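Local structure of peroxisomal acyl-coenzyme A oxidase 1 (Arabidopsis thaliana, 1W07) at residues B[154-157]-B[158-161]; B[380-383]-B[384-388]; B[424-427]-B[428-431]. The protein catalyses the FAD-dependent desaturation of long- and medium-chain acyl-CoAs to 2-trans-enoyl-CoAs in peroxisomal beta-oxidation, passing electrons to O2 and releasing H2O2. The protein carries 1 engineered substitution. All coordinates share one frame; numbering follows the deposited sequence.

Contact 1: residues B[154-157]-B[158-161]; sequences TLDP and KTDE. Engineered in segment 154-157: L155 (natural residue Phe).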
loop_
_atom_site.group_PDB
_atom_site.type_symbol
_atom_site.label_atom_id
_atom_site.label_comp_id
_atom_site.label_asym_id
_atom_site.label_seq_id
_atom_site.Cartn_x
_atom_site.Cartn_y
_atom_site.Cartn_z
ATOM N N THR B 154 19.017 15.833 -34.337
ATOM C CA THR B 154 19.603 16.900 -35.151
ATOM C C THR B 154 19.536 16.583 -36.640
ATOM O O THR B 154 19.987 15.523 -37.084
ATOM C CB THR B 154 21.079 17.141 -34.760
ATOM O OG1 THR B 154 21.196 17.122 -33.331
ATOM C CG2 THR B 154 21.564 18.502 -35.288
ATOM N N LEU B 155 18.975 17.503 -37.417
ATOM C CA LEU B 155 18.845 17.292 -38.854
ATOM C C LEU B 155 20.179 17.379 -39.581
ATOM O O LEU B 155 21.046 18.169 -39.212
ATOM C CB LEU B 155 17.885 18.317 -39.460
ATOM C CG LEU B 155 17.690 18.207 -40.983
ATOM C CD1 LEU B 155 17.051 16.863 -41.327
ATOM C CD2 LEU B 155 16.824 19.357 -41.474
ATOM N N ASP B 156 20.327 16.556 -40.615
ATOM C CA ASP B 156 21.533 16.524 -41.438
ATOM C C ASP B 156 21.096 16.824 -42.876
ATOM O O ASP B 156 20.756 15.907 -43.626
ATOM C CB ASP B 156 22.189 15.138 -41.390
ATOM C CG ASP B 156 23.517 15.097 -42.124
ATOM O OD1 ASP B 156 23.659 15.828 -43.127
ATOM O OD2 ASP B 156 24.414 14.331 -41.711
ATOM N N PRO B 157 21.089 18.110 -43.268
ATOM C CA PRO B 157 20.693 18.546 -44.615
ATOM C C PRO B 157 21.393 17.798 -45.745
ATOM O O PRO B 157 20.764 17.414 -46.729
ATOM C CB PRO B 157 21.040 20.029 -44.607
ATOM C CG PRO B 157 20.803 20.420 -43.190
ATOM C CD PRO B 157 21.448 19.271 -42.437
ATOM N N LYS B 158 22.696 17.594 -45.604
ATOM C CA LYS B 158 23.474 16.909 -46.625
ATOM C C LYS B 158 23.028 15.478 -46.899
ATOM O O LYS B 158 23.383 14.899 -47.927
ATOM C CB LYS B 158 24.962 16.928 -46.250
ATOM C CG LYS B 158 25.569 18.327 -46.162
ATOM C CD LYS B 158 25.330 19.128 -47.446
ATOM C CE LYS B 158 26.148 20.417 -47.495
ATOM N NZ LYS B 158 27.608 20.131 -47.575
ATOM N N THR B 159 22.252 14.901 -45.990
ATOM C CA THR B 159 21.787 13.531 -46.174
ATOM C C THR B 159 20.268 13.453 -46.020
ATOM O O THR B 159 19.657 12.414 -46.271
ATOM C CB THR B 159 22.439 12.575 -45.144
ATOM O OG1 THR B 159 22.045 12.958 -43.821
ATOM C CG2 THR B 159 23.960 12.639 -45.245
ATOM N N ASP B 160 19.658 14.562 -45.618
ATOM C CA ASP B 160 18.218 14.612 -45.421
ATOM C C ASP B 160 17.788 13.571 -44.380
ATOM O O ASP B 160 16.808 12.840 -44.566
ATOM C CB ASP B 160 17.497 14.378 -46.748
ATOM C CG ASP B 160 16.035 14.757 -46.685
ATOM O OD1 ASP B 160 15.721 15.818 -46.096
ATOM O OD2 ASP B 160 15.199 14.007 -47.231
ATOM N N GLU B 161 18.530 13.515 -43.276
ATOM C CA GLU B 161 18.234 12.574 -42.200
ATOM C C GLU B 161 18.294 13.239 -40.829
ATOM O O GLU B 161 18.918 14.283 -40.653
ATOM C CB GLU B 161 19.237 11.416 -42.214
ATOM C CG GLU B 161 19.280 10.600 -43.494
ATOM C CD GLU B 161 20.230 9.423 -43.386
ATOM O OE1 GLU B 161 21.448 9.647 -43.214
ATOM O OE2 GLU B 161 19.761 8.266 -43.468
#
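L155 and E161 meet where strand 152-156 gives way to the turn of a beta hairpin. L155 is an engineered residue, a phenylalanine in the natural protein. Its CG stands anti to the backbone N (chi1 179°), and its methyl CD1 comes to 3.3 Å from the carbonyl O of E161. The same oxygen is approached by the CA-H of L155. D156 is the hub of the turn. Its amide N donates to E161 O at 2.7 Å and lies almost straight out from that C=O. Its own carbonyl O accepts three hydrogen bonds. T159 N donates to D156 O at 3.0 Å, from above the carbonyl plane. T159 OG1 adds a bond to D156 O at 3.2 Å, tilted from that plane. E161 N completes the set, 3.3 Å from D156 O. The amide of D160 also comes to D156 O, but the angle makes that bond weak. D160 and E161 both face D156, which forms a G1 beta bulge. D160, the first bulge residue, has the positive phi (59°) usual there. The side chains of D156 and T159 cross at a slant, and OG1 of T159 lies 3.1 Å from D156 CG. D156 OD2 forms a salt bridge with R248. P157 turns the chain, and its carbonyl O accepts a weak bond from D160 N. The contact lies on the surface of the acyl-CoA dehydrogenase middle domain. The hairpin joins strand 152-156 to its antiparallel neighbour 161-165. T154 and L155 also pack on strand 185-194, while D160 pairs with R251 just beyond strand 247-250.

Contact 2: residues B[380-383]-B[384-388]; sequences LKSL and TTTAT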
loop_
_atom_site.group_PDB
_atom_site.type_symbol
_atom_site.label_atom_id
_atom_site.label_comp_id
_atom_site.label_asym_id
_atom_site.label_seq_id
_atom_site.Cartn_x
_atom_site.Cartn_y
_atom_site.Cartn_z
ATOM N N LEU B 380 -8.611 14.899 -11.718
ATOM C CA LEU B 380 -9.394 13.683 -11.532
ATOM C C LEU B 380 -8.522 12.463 -11.690
ATOM O O LEU B 380 -8.718 11.477 -10.998
ATOM C CB LEU B 380 -10.557 13.633 -12.527
ATOM C CG LEU B 380 -11.693 14.637 -12.290
ATOM C CD1 LEU B 380 -12.778 14.474 -13.362
ATOM C CD2 LEU B 380 -12.252 14.416 -10.887
ATOM N N LYS B 381 -7.566 12.528 -12.612
ATOM C CA LYS B 381 -6.646 11.415 -12.835
ATOM C C LYS B 381 -5.882 11.198 -11.533
ATOM O O LYS B 381 -5.731 10.068 -11.072
ATOM C CB LYS B 381 -5.681 11.731 -13.994
ATOM C CG LYS B 381 -4.687 10.620 -14.329
ATOM C CD LYS B 381 -3.491 10.643 -13.395
ATOM C CE LYS B 381 -2.458 9.595 -13.766
ATOM N NZ LYS B 381 -1.315 9.603 -12.814
ATOM N N SER B 382 -5.423 12.291 -10.928
ATOM C CA SER B 382 -4.685 12.237 -9.659
ATOM C C SER B 382 -5.541 11.743 -8.504
ATOM O O SER B 382 -5.137 10.871 -7.733
ATOM C CB SER B 382 -4.158 13.630 -9.294
ATOM O OG SER B 382 -3.392 13.576 -8.117
ATOM N N LEU B 383 -6.723 12.331 -8.375
ATOM C CA LEU B 383 -7.615 11.969 -7.292
ATOM C C LEU B 383 -8.038 10.502 -7.305
ATOM O O LEU B 383 -7.867 9.797 -6.320
ATOM C CB LEU B 383 -8.860 12.863 -7.316
ATOM C CG LEU B 383 -9.728 12.803 -6.049
ATOM C CD1 LEU B 383 -9.137 13.737 -5.004
ATOM C CD2 LEU B 383 -11.157 13.218 -6.362
ATOM N N THR B 384 -8.577 10.041 -8.429
ATOM C CA THR B 384 -9.052 8.663 -8.555
ATOM C C THR B 384 -7.969 7.598 -8.446
ATOM O O THR B 384 -8.189 6.551 -7.817
ATOM C CB THR B 384 -9.838 8.451 -9.869
ATOM O OG1 THR B 384 -8.976 8.657 -11.000
ATOM C CG2 THR B 384 -10.992 9.445 -9.952
ATOM N N THR B 385 -6.801 7.839 -9.051
ATOM C CA THR B 385 -5.731 6.845 -8.991
ATOM C C THR B 385 -5.200 6.704 -7.587
ATOM O O THR B 385 -4.937 5.599 -7.130
ATOM C CB THR B 385 -4.560 7.178 -9.937
ATOM O OG1 THR B 385 -4.069 8.493 -9.662
ATOM C CG2 THR B 385 -5.010 7.098 -11.371
ATOM N N THR B 386 -5.022 7.829 -6.903
ATOM C CA THR B 386 -4.531 7.820 -5.534
ATOM C C THR B 386 -5.555 7.089 -4.671
ATOM O O THR B 386 -5.216 6.158 -3.933
ATOM C CB THR B 386 -4.332 9.278 -5.028
ATOM O OG1 THR B 386 -3.267 9.876 -5.778
ATOM C CG2 THR B 386 -4.010 9.313 -3.524
ATOM N N ALA B 387 -6.821 7.482 -4.766
ATOM C CA ALA B 387 -7.853 6.845 -3.937
ATOM C C ALA B 387 -7.977 5.357 -4.227
ATOM O O ALA B 387 -8.182 4.565 -3.306
ATOM C CB ALA B 387 -9.207 7.526 -4.147
ATOM N N THR B 388 -7.837 4.977 -5.497
ATOM C CA THR B 388 -7.973 3.574 -5.901
ATOM C C THR B 388 -6.827 2.713 -5.396
ATOM O O THR B 388 -7.058 1.625 -4.856
ATOM C CB THR B 388 -8.111 3.462 -7.438
ATOM O OG1 THR B 388 -9.302 4.151 -7.837
ATOM C CG2 THR B 388 -8.195 1.987 -7.894
#
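T384, T385 and T386 each turn a hydroxyl back along helix 370-398 to the carbonyl four residues earlier, doubling the usual alpha-helical i to i-4 bond. T384 OG1 donates to L380 O at 2.8 Å, from the opposite face of the carbonyl plane to T384 N. In T384 and T385 the hydroxyl sits between the backbone N and the carbonyl carbon (chi1 64° and 55°). T386 is rotated differently: its OG1 lies anti to the carbonyl carbon (chi1 -67°), yet still bonds to S382 O at 2.9 Å. The hydroxyls of T384, T385 and T386 are thus satisfied by the helix backbone, whereas S382 OG bonds N427 O. Two serve again toward the start of helix 427-443, where N427 ND2 donates to T385 OG1 and, weakly, to T386 OG1. K381 runs along the same side of the helix as T385, its CE 4.3 Å from T385 CG2. K381 NZ binds the carbonyls of A420, Y423 and G425 and OD1 of N427. This ties the helix to the loop that carries E424, the probable proton acceptor. L380 and L383 pack on helix 516-538, and T384 on F344 of helix 328-363. The shortest of the threonine bonds across the two segments is T385 OG1 to K381 O, 2.7 Å.

Contact 3: residues B[424-427]-B[428-431]; sequences EGDN and VVLQ. With FAD (flavin-adenine dinucleotide), chain I.
An N-cap at the start of helix 427-443 doubles here as part of the FAD site. D426 is the cap. Its CG lies anti to the backbone N (chi1 175°), which brings the carboxylate to the exposed amides at the helix start. D426 OD1 accepts from V429 N at 3.1 Å with its anti lone pair. V428 N donates to D426 OD1 at 2.9 Å, from above the carboxylate plane. D426 OD1 also accepts the ribose hydroxyl O2B of FAD at 2.7 Å. V429 CG2 touches the adenine, 3.6 Å from FAD N7A. V428 and V429 also pack on R333 and F313 of the second subunit. An alanine in place of D426 would remove OD1 and would probably leave the amides of V428 and V429 and the ribose O2B without their shared acceptor. L430 points back at the loop, with CD1 3.3 Å from G425 O. The phi of G425 is positive (107°), and a side chain there would be pressed against L430 CD2 and the carbonyl of E424. E424 is the inferred proton acceptor, and E424 N makes a weak bond to FAD O2'. Three donors on one oxygen, together with the helix N terminus, would probably favour a negatively charged D426.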
loop_
_atom_site.group_PDB
_atom_site.type_symbol
_atom_site.label_atom_id
_atom_site.label_comp_id
_atom_site.label_asym_id
_atom_site.label_seq_id
_atom_site.Cartn_x
_atom_site.Cartn_y
_atom_site.Cartn_z
ATOM N N GLU B 424 1.799 8.946 -16.935
ATOM C CA GLU B 424 0.972 10.045 -17.425
ATOM C C GLU B 424 1.091 11.245 -16.493
ATOM O O GLU B 424 0.218 12.111 -16.462
ATOM C CB GLU B 424 -0.495 9.625 -17.550
ATOM C CG GLU B 424 -0.873 9.189 -18.951
ATOM C CD GLU B 424 -0.595 10.270 -19.977
ATOM O OE1 GLU B 424 -1.142 11.386 -19.831
ATOM O OE2 GLU B 424 0.170 10.008 -20.930
ATOM N N GLY B 425 2.180 11.289 -15.734
ATOM C CA GLY B 425 2.395 12.393 -14.818
ATOM C C GLY B 425 2.211 12.041 -13.354
ATOM O O GLY B 425 1.204 11.439 -12.968
ATOM N N ASP B 426 3.199 12.410 -12.542
ATOM C CA ASP B 426 3.177 12.174 -11.100
ATOM C C ASP B 426 1.937 12.846 -10.504
ATOM O O ASP B 426 1.645 14.008 -10.793
ATOM C CB ASP B 426 4.449 12.746 -10.467
ATOM C CG ASP B 426 4.440 12.656 -8.956
ATOM O OD1 ASP B 426 3.961 13.612 -8.314
ATOM O OD2 ASP B 426 4.909 11.629 -8.410
ATOM N N ASN B 427 1.220 12.100 -9.667
ATOM C CA ASN B 427 -0.007 12.578 -9.046
ATOM C C ASN B 427 0.080 13.907 -8.309
ATOM O O ASN B 427 -0.858 14.696 -8.363
ATOM C CB ASN B 427 -0.595 11.493 -8.134
ATOM C CG ASN B 427 -1.432 10.500 -8.910
ATOM O OD1 ASN B 427 -1.613 10.663 -10.121
ATOM N ND2 ASN B 427 -1.953 9.485 -8.237
ATOM N N VAL B 428 1.197 14.164 -7.636
ATOM C CA VAL B 428 1.357 15.413 -6.914
ATOM C C VAL B 428 1.642 16.537 -7.902
ATOM O O VAL B 428 1.128 17.656 -7.759
ATOM C CB VAL B 428 2.494 15.310 -5.890
ATOM C CG1 VAL B 428 2.792 16.669 -5.292
ATOM C CG2 VAL B 428 2.102 14.326 -4.803
ATOM N N VAL B 429 2.459 16.246 -8.910
ATOM C CA VAL B 429 2.767 17.238 -9.922
ATOM C C VAL B 429 1.480 17.654 -10.639
ATOM O O VAL B 429 1.262 18.839 -10.888
ATOM C CB VAL B 429 3.770 16.685 -10.959
ATOM C CG1 VAL B 429 3.945 17.687 -12.082
ATOM C CG2 VAL B 429 5.111 16.406 -10.294
ATOM N N LEU B 430 0.623 16.687 -10.968
ATOM C CA LEU B 430 -0.630 16.992 -11.660
ATOM C C LEU B 430 -1.556 17.895 -10.847
ATOM O O LEU B 430 -2.197 18.787 -11.400
ATOM C CB LEU B 430 -1.373 15.696 -12.034
ATOM C CG LEU B 430 -0.722 14.892 -13.156
ATOM C CD1 LEU B 430 -1.371 13.512 -13.298
ATOM C CD2 LEU B 430 -0.835 15.686 -14.446
ATOM N N GLN B 431 -1.623 17.661 -9.538
ATOM C CA GLN B 431 -2.475 18.461 -8.672
ATOM C C GLN B 431 -1.943 19.888 -8.544
ATOM O O GLN B 431 -2.705 20.821 -8.282
ATOM C CB GLN B 431 -2.604 17.817 -7.287
ATOM C CG GLN B 431 -3.516 16.572 -7.244
ATOM C CD GLN B 431 -4.987 16.881 -7.526
ATOM O OE1 GLN B 431 -5.340 17.991 -7.928
ATOM N NE2 GLN B 431 -5.851 15.890 -7.319
HETATM P PA FAD I . 9.263 12.517 -10.644
HETATM O O1A FAD I . 8.410 13.395 -11.474
HETATM O O2A FAD I . 10.730 12.669 -10.753
HETATM O O5B FAD I . 8.814 12.682 -9.109
HETATM C C5B FAD I . 9.528 12.031 -8.056
HETATM C C4B FAD I . 9.140 12.640 -6.705
HETATM O O4B FAD I . 9.424 14.050 -6.772
HETATM C C3B FAD I . 7.636 12.506 -6.450
HETATM O O3B FAD I . 7.384 12.521 -5.043
HETATM C C2B FAD I . 7.086 13.769 -7.109
HETATM O O2B FAD I . 5.879 14.178 -6.463
HETATM C C1B FAD I . 8.182 14.774 -6.739
HETATM N N9A FAD I . 8.200 15.916 -7.683
HETATM C C8A FAD I . 8.695 15.907 -8.921
HETATM N N7A FAD I . 8.535 17.108 -9.476
HETATM C C5A FAD I . 7.928 17.889 -8.589
HETATM C C6A FAD I . 7.521 19.217 -8.596
HETATM N N6A FAD I . 7.632 19.967 -9.687
HETATM N N1A FAD I . 6.932 19.742 -7.439
HETATM C C2A FAD I . 6.759 18.928 -6.315
HETATM N N3A FAD I . 7.149 17.666 -6.351
HETATM C C4A FAD I . 7.722 17.132 -7.443
HETATM N N1 FAD I . 7.087 6.375 -20.038
HETATM C C2 FAD I . 7.046 6.352 -21.438
HETATM O O2 FAD I . 7.541 7.273 -22.083
HETATM N N3 FAD I . 6.447 5.262 -22.088
HETATM C C4 FAD I . 5.902 4.208 -21.343
HETATM O O4 FAD I . 5.349 3.273 -21.924
HETATM C C4X FAD I . 5.970 4.230 -19.953
HETATM N N5 FAD I . 5.501 3.147 -19.194
HETATM C C5X FAD I . 5.580 3.150 -17.799
HETATM C C6 FAD I . 5.215 2.019 -17.076
HETATM C C7 FAD I . 5.401 1.979 -15.699
HETATM C C7M FAD I . 5.002 0.713 -14.942
HETATM C C8 FAD I . 5.951 3.083 -15.037
HETATM C C8M FAD I . 6.165 3.066 -13.522
HETATM C C9 FAD I . 6.303 4.214 -15.764
HETATM C C9A FAD I . 6.123 4.261 -17.143
HETATM N N10 FAD I . 6.541 5.366 -17.897
HETATM C C10 FAD I . 6.550 5.310 -19.301
HETATM C "C1'" FAD I . 7.093 6.577 -17.238
HETATM C "C2'" FAD I . 5.956 7.415 -16.646
HETATM O "O2'" FAD I . 4.989 7.709 -17.657
HETATM C "C3'" FAD I . 6.410 8.721 -15.987
HETATM O "O3'" FAD I . 7.114 9.519 -16.941
HETATM C "C4'" FAD I . 7.317 8.488 -14.776
HETATM O "O4'" FAD I . 6.937 7.311 -14.058
HETATM C "C5'" FAD I . 7.238 9.703 -13.853
HETATM O "O5'" FAD I . 7.929 9.446 -12.631
HETATM P P FAD I . 9.294 10.215 -12.279
HETATM O O1P FAD I . 10.306 9.180 -11.981
HETATM O O2P FAD I . 9.575 11.202 -13.345
HETATM O O3P FAD I . 8.889 10.980 -10.925
#

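Overall arrangement
From the N terminus, contact 1 comes first. It closes the tight hairpin between strands 152-156 and 161-165 in the middle domain. Contacts 2 and 3 follow in the C-alpha1 range, so the three run in series and none nests in or crosses another. Contact 2 is one span of helix 370-398. Contact 3 joins the loop after helix 410-417 to the start of helix 427-443. Contact 1 stands apart, its centre about 44 Å from that of contact 2 and about 37 Å from that of contact 3. Contacts 2 and 3 touch: S382 OG and N427 O lie 2.8 Å apart. Together they tie two helices beside the FAD site.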